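Local coordinates for uncharacterized protein (PDB 1ZSO) that is of unknown biological function but probably binds zinc, at residues 18-23 against 154-159; 24-29 against 123-128; 129-134 against 145-150. All blocks are in the same frame, centred on the assembly; numbering follows the deposited sequence.

Interaction 1. Residues 18-23 against 154-159; sequences AELENV and VGIYNL
An antiparallel ladder in the larger sheet joins E19, L20 and E21 to Y157, I156 and G155, the two strands running 169° from parallel. E19 and Y157 form a hydrogen-bonded pair: each N donates to the other's carbonyl O, the two bonds lying in the carbonyl planes. E21 and G155 repeat the pattern, E21 N reaching G155 O at 3.1 Å from outside the carbonyl plane. Glycine suits this site because the Y157 ring lies over it, and a beta carbon here would collide with Y157 CE2. With Y157 CG anti to its carbonyl carbon (chi1 -66°), the ring stays on the face of E19 and E21, glutamates whose carboxylates are well solvated at these exposed positions; E19 O lies in the ring plane, at its edge. On the other face, I156 is flanked by apolar groups: its CG2 meets A18 CB at 3.8 Å, and its CG1 meets L20 CD2 at 4.0 Å. Beyond the turn at N22, V23 CG2 reaches V154 CG1 at 3.7 Å, the two valines crossing nearly at right angles. Strand 143-147 flanks strand 152-163 on its other edge, W143 bonding to the I156 backbone.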
loop_
_atom_site.group_PDB
_atom_site.type_symbol
_atom_site.label_atom_id
_atom_site.label_comp_id
_atom_site.label_asym_id
_atom_site.label_seq_id
_atom_site.Cartn_x
_atom_site.Cartn_y
_atom_site.Cartn_z
ATOM N N ALA B 18 -8.518 -15.652 -23.274
ATOM C CA ALA B 18 -9.584 -16.474 -22.720
ATOM C C ALA B 18 -10.519 -16.801 -23.851
ATOM O O ALA B 18 -10.590 -16.069 -24.851
ATOM C CB ALA B 18 -10.341 -15.749 -21.596
ATOM N N GLU B 19 -11.177 -17.941 -23.684
ATOM C CA GLU B 19 -12.147 -18.459 -24.633
ATOM C C GLU B 19 -13.557 -17.972 -24.213
ATOM O O GLU B 19 -13.971 -18.115 -23.044
ATOM C CB GLU B 19 -11.990 -19.998 -24.674
ATOM C CG GLU B 19 -13.178 -20.797 -25.168
ATOM C CD GLU B 19 -12.833 -22.291 -25.335
ATOM O OE1 GLU B 19 -11.773 -22.726 -24.818
ATOM O OE2 GLU B 19 -13.615 -23.024 -25.986
ATOM N N LEU B 20 -14.256 -17.370 -25.172
ATOM C CA LEU B 20 -15.464 -16.609 -24.902
ATOM C C LEU B 20 -16.695 -17.273 -25.461
ATOM O O LEU B 20 -16.723 -17.715 -26.605
ATOM C CB LEU B 20 -15.380 -15.211 -25.494
ATOM C CG LEU B 20 -14.215 -14.342 -25.048
ATOM C CD1 LEU B 20 -14.280 -12.984 -25.714
ATOM C CD2 LEU B 20 -14.154 -14.239 -23.519
ATOM N N GLU B 21 -17.706 -17.338 -24.606
ATOM C CA GLU B 21 -19.011 -17.836 -24.979
ATOM C C GLU B 21 -20.037 -16.728 -24.696
ATOM O O GLU B 21 -20.313 -16.388 -23.539
ATOM C CB GLU B 21 -19.318 -19.135 -24.221
ATOM C CG GLU B 21 -20.776 -19.591 -24.281
ATOM C CD GLU B 21 -21.157 -20.373 -25.544
ATOM O OE1 GLU B 21 -20.345 -20.444 -26.511
ATOM O OE2 GLU B 21 -22.301 -20.922 -25.544
ATOM N N ASN B 22 -20.560 -16.139 -25.755
ATOM C CA ASN B 22 -21.696 -15.241 -25.631
ATOM C C ASN B 22 -21.357 -13.998 -24.783
ATOM O O ASN B 22 -22.218 -13.372 -24.157
ATOM C CB ASN B 22 -22.909 -16.029 -25.126
ATOM C CG ASN B 22 -23.558 -16.848 -26.230
ATOM O OD1 ASN B 22 -23.288 -16.631 -27.388
ATOM N ND2 ASN B 22 -24.414 -17.760 -25.881
ATOM N N VAL B 23 -20.082 -13.638 -24.830
ATOM C CA VAL B 23 -19.537 -12.450 -24.157
ATOM C C VAL B 23 -19.172 -11.358 -25.156
ATOM O O VAL B 23 -18.552 -11.615 -26.161
ATOM C CB VAL B 23 -18.248 -12.814 -23.372
ATOM C CG1 VAL B 23 -17.558 -11.568 -22.854
ATOM C CG2 VAL B 23 -18.564 -13.763 -22.229
ATOM N N VAL B 154 -23.533 -17.838 -20.789
ATOM C CA VAL B 154 -22.455 -16.868 -20.970
ATOM C C VAL B 154 -21.249 -17.347 -20.179
ATOM O O VAL B 154 -21.373 -17.669 -19.032
ATOM C CB VAL B 154 -22.895 -15.505 -20.439
ATOM C CG1 VAL B 154 -21.867 -14.488 -20.727
ATOM C CG2 VAL B 154 -24.210 -15.122 -21.052
ATOM N N GLY B 155 -20.079 -17.407 -20.795
ATOM C CA GLY B 155 -18.929 -18.041 -20.153
ATOM C C GLY B 155 -17.567 -17.463 -20.528
ATOM O O GLY B 155 -17.365 -16.908 -21.604
ATOM N N ILE B 156 -16.632 -17.584 -19.604
ATOM C CA ILE B 156 -15.245 -17.245 -19.862
ATOM C C ILE B 156 -14.423 -18.443 -19.393
ATOM O O ILE B 156 -14.490 -18.839 -18.214
ATOM C CB ILE B 156 -14.815 -15.957 -19.108
ATOM C CG1 ILE B 156 -15.466 -14.752 -19.776
ATOM C CG2 ILE B 156 -13.263 -15.793 -19.126
ATOM C CD1 ILE B 156 -15.747 -13.646 -18.843
ATOM N N TYR B 157 -13.683 -19.031 -20.326
ATOM C CA TYR B 157 -13.006 -20.284 -20.080
ATOM C C TYR B 157 -11.522 -20.152 -20.310
ATOM O O TYR B 157 -11.067 -19.375 -21.153
ATOM C CB TYR B 157 -13.522 -21.360 -21.045
ATOM C CG TYR B 157 -14.970 -21.746 -20.855
ATOM C CD1 TYR B 157 -15.298 -22.899 -20.153
ATOM C CD2 TYR B 157 -16.005 -20.961 -21.377
ATOM C CE1 TYR B 157 -16.610 -23.263 -19.953
ATOM C CE2 TYR B 157 -17.357 -21.311 -21.169
ATOM C CZ TYR B 157 -17.646 -22.464 -20.462
ATOM O OH TYR B 157 -18.968 -22.880 -20.263
ATOM N N ASN B 158 -10.792 -20.965 -19.564
ATOM C CA ASN B 158 -9.386 -21.148 -19.713
ATOM C C ASN B 158 -8.730 -19.792 -19.767
ATOM O O ASN B 158 -8.083 -19.455 -20.753
ATOM C CB ASN B 158 -9.087 -21.995 -20.964
ATOM C CG ASN B 158 -7.595 -22.392 -21.089
ATOM O OD1 ASN B 158 -6.844 -22.309 -20.128
ATOM N ND2 ASN B 158 -7.190 -22.840 -22.283
ATOM N N LEU B 159 -8.927 -18.991 -18.721
ATOM C CA LEU B 159 -8.302 -17.653 -18.671
ATOM C C LEU B 159 -6.812 -17.859 -18.455
ATOM O O LEU B 159 -6.400 -18.624 -17.568
ATOM C CB LEU B 159 -8.926 -16.760 -17.577
ATOM C CG LEU B 159 -8.171 -15.456 -17.260
ATOM C CD1 LEU B 159 -8.257 -14.410 -18.404
ATOM C CD2 LEU B 159 -8.577 -14.872 -15.920
#

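Interaction 2. Residues 24-29 against 123-128; sequences KRLFCD and FIVEDT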
loop_
_atom_site.group_PDB
_atom_site.type_symbol
_atom_site.label_atom_id
_atom_site.label_comp_id
_atom_site.label_asym_id
_atom_site.label_seq_id
_atom_site.Cartn_x
_atom_site.Cartn_y
_atom_site.Cartn_z
ATOM N N LYS B 24 -19.541 -10.126 -24.872
ATOM C CA LYS B 24 -19.210 -9.046 -25.786
ATOM C C LYS B 24 -17.896 -8.403 -25.324
ATOM O O LYS B 24 -17.011 -8.092 -26.123
ATOM C CB LYS B 24 -20.373 -8.049 -25.908
ATOM C CG LYS B 24 -20.020 -6.776 -26.645
ATOM C CD LYS B 24 -21.159 -6.282 -27.524
ATOM C CE LYS B 24 -20.601 -5.372 -28.632
ATOM N NZ LYS B 24 -21.452 -5.281 -29.878
ATOM N N ARG B 25 -17.744 -8.275 -24.014
ATOM C CA ARG B 25 -16.498 -7.785 -23.451
ATOM C C ARG B 25 -16.395 -8.178 -21.998
ATOM O O ARG B 25 -17.398 -8.297 -21.284
ATOM C CB ARG B 25 -16.359 -6.254 -23.594
ATOM C CG ARG B 25 -17.559 -5.487 -23.054
ATOM C CD ARG B 25 -17.254 -4.029 -22.698
ATOM N NE ARG B 25 -18.500 -3.308 -22.416
ATOM C CZ ARG B 25 -18.633 -2.218 -21.649
ATOM N NH1 ARG B 25 -17.596 -1.652 -21.029
ATOM N NH2 ARG B 25 -19.846 -1.691 -21.507
ATOM N N LEU B 26 -15.149 -8.413 -21.609
ATOM C CA LEU B 26 -14.732 -8.591 -20.244
ATOM C C LEU B 26 -13.930 -7.343 -19.951
ATOM O O LEU B 26 -13.187 -6.869 -20.821
ATOM C CB LEU B 26 -13.854 -9.841 -20.156
ATOM C CG LEU B 26 -13.028 -10.138 -18.918
ATOM C CD1 LEU B 26 -13.824 -10.505 -17.621
ATOM C CD2 LEU B 26 -12.082 -11.234 -19.305
ATOM N N PHE B 27 -14.113 -6.763 -18.768
ATOM C CA PHE B 27 -13.387 -5.551 -18.428
ATOM C C PHE B 27 -13.433 -5.325 -16.954
ATOM O O PHE B 27 -14.122 -6.052 -16.239
ATOM C CB PHE B 27 -13.925 -4.320 -19.183
ATOM C CG PHE B 27 -15.362 -3.939 -18.859
ATOM C CD1 PHE B 27 -16.420 -4.747 -19.251
ATOM C CD2 PHE B 27 -15.646 -2.728 -18.232
ATOM C CE1 PHE B 27 -17.721 -4.392 -18.973
ATOM C CE2 PHE B 27 -16.939 -2.362 -17.937
ATOM C CZ PHE B 27 -17.983 -3.188 -18.313
ATOM N N CYS B 28 -12.693 -4.317 -16.494
ATOM C CA CYS B 28 -12.773 -3.900 -15.105
ATOM C C CYS B 28 -12.804 -2.379 -14.938
ATOM O O CYS B 28 -12.550 -1.638 -15.883
ATOM C CB CYS B 28 -11.636 -4.511 -14.330
ATOM S SG CYS B 28 -10.039 -4.318 -15.100
ATOM N N ASP B 29 -13.154 -1.918 -13.741
ATOM C CA ASP B 29 -13.314 -0.493 -13.491
ATOM C C ASP B 29 -12.210 0.026 -12.560
ATOM O O ASP B 29 -11.199 -0.630 -12.369
ATOM C CB ASP B 29 -14.711 -0.229 -12.910
ATOM C CG ASP B 29 -14.855 -0.699 -11.450
ATOM O OD1 ASP B 29 -15.619 -0.048 -10.692
ATOM O OD2 ASP B 29 -14.205 -1.700 -11.046
ATOM N N PHE B 123 -14.204 -8.364 -11.790
ATOM C CA PHE B 123 -14.356 -8.125 -13.233
ATOM C C PHE B 123 -15.811 -7.859 -13.534
ATOM O O PHE B 123 -16.676 -8.132 -12.727
ATOM C CB PHE B 123 -13.861 -9.294 -14.075
ATOM C CG PHE B 123 -12.382 -9.461 -14.062
ATOM C CD1 PHE B 123 -11.593 -8.723 -14.915
ATOM C CD2 PHE B 123 -11.771 -10.357 -13.191
ATOM C CE1 PHE B 123 -10.227 -8.859 -14.911
ATOM C CE2 PHE B 123 -10.414 -10.517 -13.191
ATOM C CZ PHE B 123 -9.631 -9.766 -14.071
ATOM N N ILE B 124 -16.049 -7.274 -14.697
ATOM C CA ILE B 124 -17.366 -6.939 -15.178
ATOM C C ILE B 124 -17.434 -7.614 -16.542
ATOM O O ILE B 124 -16.451 -7.644 -17.294
ATOM C CB ILE B 124 -17.595 -5.407 -15.281
ATOM C CG1 ILE B 124 -17.200 -4.729 -13.958
ATOM C CG2 ILE B 124 -19.084 -5.068 -15.663
ATOM C CD1 ILE B 124 -17.290 -3.200 -13.966
ATOM N N VAL B 125 -18.584 -8.217 -16.821
ATOM C CA VAL B 125 -18.833 -8.792 -18.121
ATOM C C VAL B 125 -20.139 -8.241 -18.694
ATOM O O VAL B 125 -21.145 -8.130 -17.992
ATOM C CB VAL B 125 -18.919 -10.298 -18.035
ATOM C CG1 VAL B 125 -19.579 -10.837 -19.271
ATOM C CG2 VAL B 125 -17.526 -10.881 -17.828
ATOM N N GLU B 126 -20.096 -7.882 -19.970
ATOM C CA GLU B 126 -21.306 -7.625 -20.749
ATOM C C GLU B 126 -21.456 -8.812 -21.679
ATOM O O GLU B 126 -20.467 -9.235 -22.256
ATOM C CB GLU B 126 -21.189 -6.339 -21.573
ATOM C CG GLU B 126 -22.519 -5.974 -22.284
ATOM C CD GLU B 126 -22.474 -4.642 -22.980
ATOM O OE1 GLU B 126 -21.359 -4.098 -23.131
ATOM O OE2 GLU B 126 -23.559 -4.132 -23.371
ATOM N N ASP B 127 -22.668 -9.361 -21.810
ATOM C CA ASP B 127 -22.899 -10.436 -22.782
ATOM C C ASP B 127 -23.439 -9.858 -24.082
ATOM O O ASP B 127 -23.689 -8.666 -24.149
ATOM C CB ASP B 127 -23.807 -11.548 -22.222
ATOM C CG ASP B 127 -25.258 -11.096 -21.981
ATOM O OD1 ASP B 127 -25.784 -10.183 -22.645
ATOM O OD2 ASP B 127 -25.895 -11.705 -21.111
ATOM N N THR B 128 -23.596 -10.699 -25.103
ATOM C CA THR B 128 -23.920 -10.232 -26.438
ATOM C C THR B 128 -25.333 -9.623 -26.514
ATOM O O THR B 128 -25.638 -8.852 -27.439
ATOM C CB THR B 128 -23.767 -11.351 -27.512
ATOM O OG1 THR B 128 -24.493 -12.519 -27.109
ATOM C CG2 THR B 128 -22.275 -11.690 -27.748
#
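R25 reaches across to E126 and also lies against F27, and its side chain can be followed outward from CB. The first torsion (chi1 53°) sets CG between the backbone N and the carbonyl carbon, and from CG to NE the chain is extended. CG passes 4.0 Å from E126 CB, an apolar stem against an apolar stem, and CD lies alongside OE1 of the same glutamate. NE then donates to E126 OE1 at 3.1 Å, nearly along the C-O axis of that oxygen. NH2 reaches the same OE1 at 3.3 Å, but from above the carboxylate plane, so in this salt bridge the arginine grips one oxygen side-on with two nitrogens; opposite charges suit the pair on a partly exposed face. The guanidinium and carboxylate planes are 63° apart, yet OE1 stays in the guanidinium plane. At the tip, NH1 lies over one face of the F27 ring near its rim. I124 takes the opposite face: its CB is 3.9 Å from the ring centroid in a CH-pi contact, and its CG2 touches F27 CZ. The backbone beneath belongs to the four-stranded antiparallel sheet, and the pairing opens with a classic beta bulge in which K24 and R25 both face E126. K24 N bonds to E126 O at 2.9 Å, whereas the bond from R25 N to that oxygen is weak. Regular pairing resumes at F27 and I124, with I124 N to F27 O 2.8 Å. On the face of L26 and V125, apolar side chains suit the buried position: L26 CD1 touches V125 CG2 and also F123 CB, each at 3.7 Å, while L138, which also meets I156 of the other sheet, packs on L26 and F123.

Interaction 3. Residues 129-134 against 145-150; sequences KGKLYY and DYNEEH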
loop_
_atom_site.group_PDB
_atom_site.type_symbol
_atom_site.label_atom_id
_atom_site.label_comp_id
_atom_site.label_asym_id
_atom_site.label_seq_id
_atom_site.Cartn_x
_atom_site.Cartn_y
_atom_site.Cartn_z
ATOM N N LYS B 129 -26.168 -9.951 -25.525
ATOM C CA LYS B 129 -27.504 -9.367 -25.396
ATOM C C LYS B 129 -27.490 -8.139 -24.487
ATOM O O LYS B 129 -28.540 -7.643 -24.089
ATOM C CB LYS B 129 -28.471 -10.411 -24.836
ATOM C CG LYS B 129 -28.619 -11.653 -25.713
ATOM C CD LYS B 129 -29.439 -11.369 -26.956
ATOM C CE LYS B 129 -29.566 -12.606 -27.838
ATOM N NZ LYS B 129 -29.531 -12.245 -29.290
ATOM N N GLY B 130 -26.292 -7.684 -24.127
ATOM C CA GLY B 130 -26.116 -6.388 -23.495
ATOM C C GLY B 130 -26.266 -6.303 -21.984
ATOM O O GLY B 130 -26.172 -5.211 -21.429
ATOM N N LYS B 131 -26.482 -7.424 -21.298
ATOM C CA LYS B 131 -26.658 -7.359 -19.848
ATOM C C LYS B 131 -25.329 -7.575 -19.155
ATOM O O LYS B 131 -24.439 -8.255 -19.675
ATOM C CB LYS B 131 -27.733 -8.330 -19.354
ATOM C CG LYS B 131 -27.258 -9.651 -18.879
ATOM C CD LYS B 131 -27.352 -9.753 -17.384
ATOM C CE LYS B 131 -28.603 -10.508 -16.940
ATOM N NZ LYS B 131 -28.206 -11.507 -15.873
ATOM N N LEU B 132 -25.200 -6.958 -17.990
ATOM C CA LEU B 132 -23.920 -6.819 -17.329
ATOM C C LEU B 132 -23.858 -7.723 -16.120
ATOM O O LEU B 132 -24.847 -7.903 -15.413
ATOM C CB LEU B 132 -23.728 -5.372 -16.894
ATOM C CG LEU B 132 -23.686 -4.341 -18.028
ATOM C CD1 LEU B 132 -23.872 -2.971 -17.469
ATOM C CD2 LEU B 132 -22.379 -4.419 -18.754
ATOM N N TYR B 133 -22.695 -8.309 -15.887
ATOM C CA TYR B 133 -22.509 -9.161 -14.730
ATOM C C TYR B 133 -21.380 -8.555 -13.929
ATOM O O TYR B 133 -20.335 -8.169 -14.483
ATOM C CB TYR B 133 -22.193 -10.597 -15.157
ATOM C CG TYR B 133 -23.194 -11.153 -16.147
ATOM C CD1 TYR B 133 -23.223 -10.714 -17.468
ATOM C CD2 TYR B 133 -24.134 -12.087 -15.748
ATOM C CE1 TYR B 133 -24.144 -11.209 -18.366
ATOM C CE2 TYR B 133 -25.062 -12.579 -16.626
ATOM C CZ TYR B 133 -25.057 -12.146 -17.936
ATOM O OH TYR B 133 -25.987 -12.673 -18.792
ATOM N N TYR B 134 -21.623 -8.439 -12.628
ATOM C CA TYR B 134 -20.668 -7.869 -11.705
ATOM C C TYR B 134 -20.025 -8.927 -10.814
ATOM O O TYR B 134 -20.446 -10.111 -10.781
ATOM C CB TYR B 134 -21.357 -6.807 -10.861
ATOM C CG TYR B 134 -21.784 -5.642 -11.727
ATOM C CD1 TYR B 134 -20.906 -4.591 -11.976
ATOM C CD2 TYR B 134 -23.030 -5.625 -12.354
ATOM C CE1 TYR B 134 -21.273 -3.545 -12.800
ATOM C CE2 TYR B 134 -23.387 -4.594 -13.180
ATOM C CZ TYR B 134 -22.502 -3.565 -13.402
ATOM O OH TYR B 134 -22.828 -2.510 -14.219
ATOM N N ASP B 145 -22.357 -17.718 -16.376
ATOM C CA ASP B 145 -23.647 -17.336 -15.863
ATOM C C ASP B 145 -24.635 -17.702 -16.972
ATOM O O ASP B 145 -24.244 -18.224 -18.025
ATOM C CB ASP B 145 -23.704 -15.829 -15.521
ATOM C CG ASP B 145 -24.610 -15.520 -14.297
ATOM O OD1 ASP B 145 -24.202 -14.705 -13.438
ATOM O OD2 ASP B 145 -25.722 -16.089 -14.182
ATOM N N TYR B 146 -25.915 -17.423 -16.728
ATOM C CA TYR B 146 -26.990 -17.787 -17.636
ATOM C C TYR B 146 -27.823 -16.546 -17.801
ATOM O O TYR B 146 -28.206 -15.917 -16.822
ATOM C CB TYR B 146 -27.826 -18.916 -17.024
ATOM C CG TYR B 146 -28.780 -19.626 -17.959
ATOM C CD1 TYR B 146 -30.140 -19.495 -17.797
ATOM C CD2 TYR B 146 -28.318 -20.447 -18.996
ATOM C CE1 TYR B 146 -31.045 -20.151 -18.651
ATOM C CE2 TYR B 146 -29.216 -21.119 -19.861
ATOM C CZ TYR B 146 -30.579 -20.966 -19.677
ATOM O OH TYR B 146 -31.504 -21.599 -20.505
ATOM N N ASN B 147 -28.069 -16.165 -19.045
ATOM C CA ASN B 147 -29.025 -15.105 -19.326
ATOM C C ASN B 147 -30.430 -15.714 -19.351
ATOM O O ASN B 147 -30.815 -16.386 -20.318
ATOM C CB ASN B 147 -28.699 -14.401 -20.650
ATOM C CG ASN B 147 -29.459 -13.109 -20.819
ATOM O OD1 ASN B 147 -30.677 -13.044 -20.618
ATOM N ND2 ASN B 147 -28.747 -12.066 -21.209
ATOM N N GLU B 148 -31.178 -15.485 -18.270
ATOM C CA GLU B 148 -32.531 -16.011 -18.144
ATOM C C GLU B 148 -33.448 -15.369 -19.181
ATOM O O GLU B 148 -34.366 -16.017 -19.691
ATOM C CB GLU B 148 -33.107 -15.722 -16.753
ATOM C CG GLU B 148 -32.238 -16.113 -15.559
ATOM C CD GLU B 148 -32.342 -17.582 -15.154
ATOM O OE1 GLU B 148 -33.452 -18.167 -15.154
ATOM O OE2 GLU B 148 -31.285 -18.143 -14.802
ATOM N N GLU B 149 -33.223 -14.083 -19.455
ATOM C CA GLU B 149 -34.075 -13.311 -20.382
ATOM C C GLU B 149 -34.119 -13.957 -21.763
ATOM O O GLU B 149 -35.196 -14.108 -22.350
ATOM C CB GLU B 149 -33.567 -11.866 -20.506
ATOM C CG GLU B 149 -34.542 -10.778 -20.083
ATOM C CD GLU B 149 -35.061 -9.970 -21.269
ATOM O OE1 GLU B 149 -34.681 -10.282 -22.414
ATOM O OE2 GLU B 149 -35.839 -9.019 -21.061
ATOM N N HIS B 150 -32.949 -14.341 -22.272
ATOM C CA HIS B 150 -32.848 -14.956 -23.589
ATOM C C HIS B 150 -32.453 -16.430 -23.506
ATOM O O HIS B 150 -32.147 -17.037 -24.525
ATOM C CB HIS B 150 -31.828 -14.210 -24.465
ATOM C CG HIS B 150 -32.106 -12.742 -24.632
ATOM N ND1 HIS B 150 -31.691 -11.793 -23.719
ATOM C CD2 HIS B 150 -32.717 -12.058 -25.629
ATOM C CE1 HIS B 150 -32.056 -10.592 -24.135
ATOM N NE2 HIS B 150 -32.678 -10.725 -25.291
#
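Apolar and ring contacts carry most of the meeting between K129 and H150. The aliphatic part of K129 lies flat on one face of the imidazole, with CD 3.6 Å from the ring centroid and only 10° off its normal, a CH-pi contact. The bend at chi2 (-74°) brings CD over the centre of the ring, after CB and CG have passed near ND1, a place suited to lysine, whose methylenes can pack while the charged end can remain near solvent in this exposed residue. Y133 meets D145 through its ring edge, CD2 lying 3.5 Å from OD1 near the ring plane. Its OH comes within 3.7 Å of N147 CB, the ring and amide planes being 73° apart. The K131 and N147 side chains run past each other in opposite directions, K131 CG 3.7 Å from N147 ND2.

Polar bonds lie within 145-150 or lead elsewhere. N147 OD1 accepts from H150 N at 3.1 Å, the donor standing above the amide plane, and more weakly from H150 ND1. D145 OD2 takes Y146 N on its anti lone pair. Both Y133 OH and N147 ND2 bond to D127 OD2, which ties the two strands together. The N147-to-H150 bond is an Asx motif, here shaping the turn after strand 143-147.

All three contacts lie on the same side of the chain's centre, their centres 11 to 13 Å apart. Interaction 1 closes the longest loop, and interactions 2 and 3 are nested inside it, one after the other. Strand 9-21 passes directly into strand 23-27, so the chain leaves the six-stranded sheet of interaction 1 for the four-stranded sheet of interaction 2. Interaction 3 spans the two sheets, since strand 132-136 borders 123-127 and strand 143-147 borders 152-163. Between the layers, I156 CD1 packs on V125 CG2 at 3.4 Å. Two antiparallel sheets are thus held face to face at this end of the protein, consistent with a beta sandwich.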